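Local coordinates for putative exported protein (Bacteroides fragilis NCTC 9343, PDB 3IEE) that is of unknown function but is probably exported, perhaps as a lipoprotein, and folds into a bundle of long helices without strands, at residues A24-Y29 against P153-A158. Numbering follows the deposited sequence. Where two conformers were deposited one is given.
Sequences AEVIKY and PFTEQA
Thr155 OG1 is held by two carbonyls of its own helix, hydrogen-bonding to Ser152 O and more weakly to Leu151 O, which is consistent with the rotation that leaves CG2 for segment 24-29. With the hydroxyl lodged between backbone N and carbonyl carbon (chi1 58°), the polar group is satisfied locally and CG2 is left for apolar contact, 4.0 Å from Val26 CG1. Ile27 crosses the threonine side chain at about a right angle, its CD1 lying 3.9 Å from Thr155 CB. Ala158, a turn further on, presents its methyl to both branched residues: CB is 3.8 Å from Ile27 CG1 and 3.9 Å from Val26 CG1. In Val26, CG1 stands opposite the backbone N (chi1 166°), which also places that methyl 3.7 Å from Phe154 O, a carbonyl already accepting the helical bond from Ala158 N. Of the Phe154 side chain, it is CB that comes near Val26 CG1; the ring is turned from segment 24-29, and the side chain touches Thr89 of helix 87-119. No hydrogen bond links the two segments. Val26 also touches Cys84 and Phe85, whereas Ile27 also touches Arg176 of helix 169-189. The axes of the two segments come to 8.7 Å, their directions 134° apart: an obliquely antiparallel, apolar helix-helix crossing, here joining helices 17-40 and 123-162 within the DUF6845 family region of an all-helical protein.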
loop_
_atom_site.group_PDB
_atom_site.type_symbol
_atom_site.label_atom_id
_atom_site.label_comp_id
_atom_site.label_asym_id
_atom_site.label_seq_id
_atom_site.Cartn_x
_atom_site.Cartn_y
_atom_site.Cartn_z
ATOM N N ALA A 24 4.526 -16.669 -13.798
ATOM C CA ALA A 24 4.977 -15.373 -14.318
ATOM C C ALA A 24 3.850 -14.397 -14.543
ATOM O O ALA A 24 4.002 -13.206 -14.250
ATOM C CB ALA A 24 5.743 -15.565 -15.636
ATOM N N GLU A 25 2.718 -14.872 -15.065
ATOM C CA GLU A 25 1.580 -13.993 -15.309
ATOM C C GLU A 25 1.021 -13.444 -14.006
ATOM O O GLU A 25 0.638 -12.288 -13.919
ATOM C CB GLU A 25 0.487 -14.712 -16.073
ATOM C CG GLU A 25 0.750 -14.900 -17.541
ATOM C CD GLU A 25 1.086 -13.602 -18.247
ATOM O OE1 GLU A 25 0.383 -12.591 -18.044
ATOM O OE2 GLU A 25 2.102 -13.592 -18.967
ATOM N N VAL A 26 0.995 -14.290 -12.975
ATOM C CA VAL A 26 0.514 -13.894 -11.646
ATOM C C VAL A 26 1.391 -12.783 -11.094
ATOM O O VAL A 26 0.902 -11.740 -10.663
ATOM C CB VAL A 26 0.471 -15.038 -10.694
ATOM C CG1 VAL A 26 0.295 -14.523 -9.214
ATOM C CG2 VAL A 26 -0.679 -16.026 -11.103
ATOM N N ILE A 27 2.695 -12.985 -11.182
ATOM C CA ILE A 27 3.647 -11.966 -10.676
ATOM C C ILE A 27 3.617 -10.673 -11.499
ATOM O O ILE A 27 3.660 -9.572 -10.924
ATOM C CB ILE A 27 5.073 -12.548 -10.502
ATOM C CG1 ILE A 27 5.076 -13.728 -9.511
ATOM C CG2 ILE A 27 6.042 -11.469 -9.999
ATOM C CD1 ILE A 27 4.664 -13.356 -8.160
ATOM N N LYS A 28 3.482 -10.810 -12.819
ATOM C CA LYS A 28 3.285 -9.679 -13.730
ATOM C C LYS A 28 2.117 -8.817 -13.259
ATOM O O LYS A 28 2.252 -7.608 -13.078
ATOM C CB LYS A 28 3.024 -10.166 -15.139
ATOM C CG LYS A 28 4.281 -10.556 -15.920
ATOM C CD LYS A 28 3.891 -11.320 -17.186
ATOM C CE LYS A 28 4.956 -11.298 -18.289
ATOM N NZ LYS A 28 4.455 -12.020 -19.473
ATOM N N TYR A 29 0.980 -9.463 -13.010
ATOM C CA TYR A 29 -0.228 -8.722 -12.570
ATOM C C TYR A 29 -0.028 -8.028 -11.235
ATOM O O TYR A 29 -0.490 -6.883 -11.044
ATOM C CB TYR A 29 -1.446 -9.623 -12.557
ATOM C CG TYR A 29 -2.742 -8.911 -12.252
ATOM C CD1 TYR A 29 -3.152 -8.715 -10.929
ATOM C CD2 TYR A 29 -3.555 -8.412 -13.264
ATOM C CE1 TYR A 29 -4.368 -8.072 -10.640
ATOM C CE2 TYR A 29 -4.765 -7.767 -12.992
ATOM C CZ TYR A 29 -5.153 -7.577 -11.654
ATOM O OH TYR A 29 -6.329 -6.941 -11.338
ATOM N N PRO A 153 -1.979 -14.800 -1.533
ATOM C CA PRO A 153 -1.847 -16.267 -1.619
ATOM C C PRO A 153 -1.353 -16.781 -2.973
ATOM O O PRO A 153 -0.565 -17.762 -3.041
ATOM C CB PRO A 153 -3.258 -16.777 -1.282
ATOM C CG PRO A 153 -4.150 -15.641 -1.273
ATOM C CD PRO A 153 -3.349 -14.364 -1.224
ATOM N N PHE A 154 -1.756 -16.093 -4.043
ATOM C CA PHE A 154 -1.434 -16.516 -5.408
ATOM C C PHE A 154 -0.016 -16.136 -5.790
ATOM O O PHE A 154 0.685 -16.928 -6.434
ATOM C CB PHE A 154 -2.455 -15.930 -6.368
ATOM C CG PHE A 154 -3.850 -16.346 -6.003
ATOM C CD1 PHE A 154 -4.126 -17.720 -5.811
ATOM C CD2 PHE A 154 -4.808 -15.427 -5.668
ATOM C CE1 PHE A 154 -5.406 -18.164 -5.391
ATOM C CE2 PHE A 154 -6.116 -15.870 -5.268
ATOM C CZ PHE A 154 -6.383 -17.236 -5.109
ATOM N N THR A 155 0.437 -14.978 -5.322
ATOM C CA THR A 155 1.841 -14.597 -5.574
ATOM C C THR A 155 2.797 -15.523 -4.811
ATOM O O THR A 155 3.874 -15.902 -5.320
ATOM C CB THR A 155 2.128 -13.120 -5.225
ATOM O OG1 THR A 155 1.814 -12.898 -3.833
ATOM C CG2 THR A 155 1.292 -12.132 -6.133
ATOM N N GLU A 156 2.388 -15.963 -3.626
ATOM C CA GLU A 156 3.211 -16.885 -2.865
ATOM C C GLU A 156 3.386 -18.227 -3.637
ATOM O O GLU A 156 4.473 -18.737 -3.786
ATOM C CB GLU A 156 2.567 -17.140 -1.524
ATOM C CG GLU A 156 3.393 -18.044 -0.646
ATOM C CD GLU A 156 2.810 -18.038 0.751
ATOM O OE1 GLU A 156 1.864 -18.812 0.958
ATOM O OE2 GLU A 156 3.240 -17.183 1.578
ATOM N N GLN A 157 2.283 -18.766 -4.125
ATOM C CA GLN A 157 2.321 -19.951 -4.983
ATOM C C GLN A 157 3.176 -19.761 -6.234
ATOM O O GLN A 157 3.928 -20.674 -6.633
ATOM C CB GLN A 157 0.890 -20.388 -5.366
ATOM C CG GLN A 157 0.109 -20.966 -4.170
ATOM C CD GLN A 157 0.922 -22.015 -3.366
ATOM O OE1 GLN A 157 1.469 -22.972 -3.940
ATOM N NE2 GLN A 157 1.036 -21.807 -2.041
ATOM N N ALA A 158 3.090 -18.574 -6.843
ATOM C CA ALA A 158 3.809 -18.255 -8.089
ATOM C C ALA A 158 5.325 -18.205 -7.809
ATOM O O ALA A 158 6.154 -18.739 -8.603
ATOM C CB ALA A 158 3.296 -16.948 -8.666
#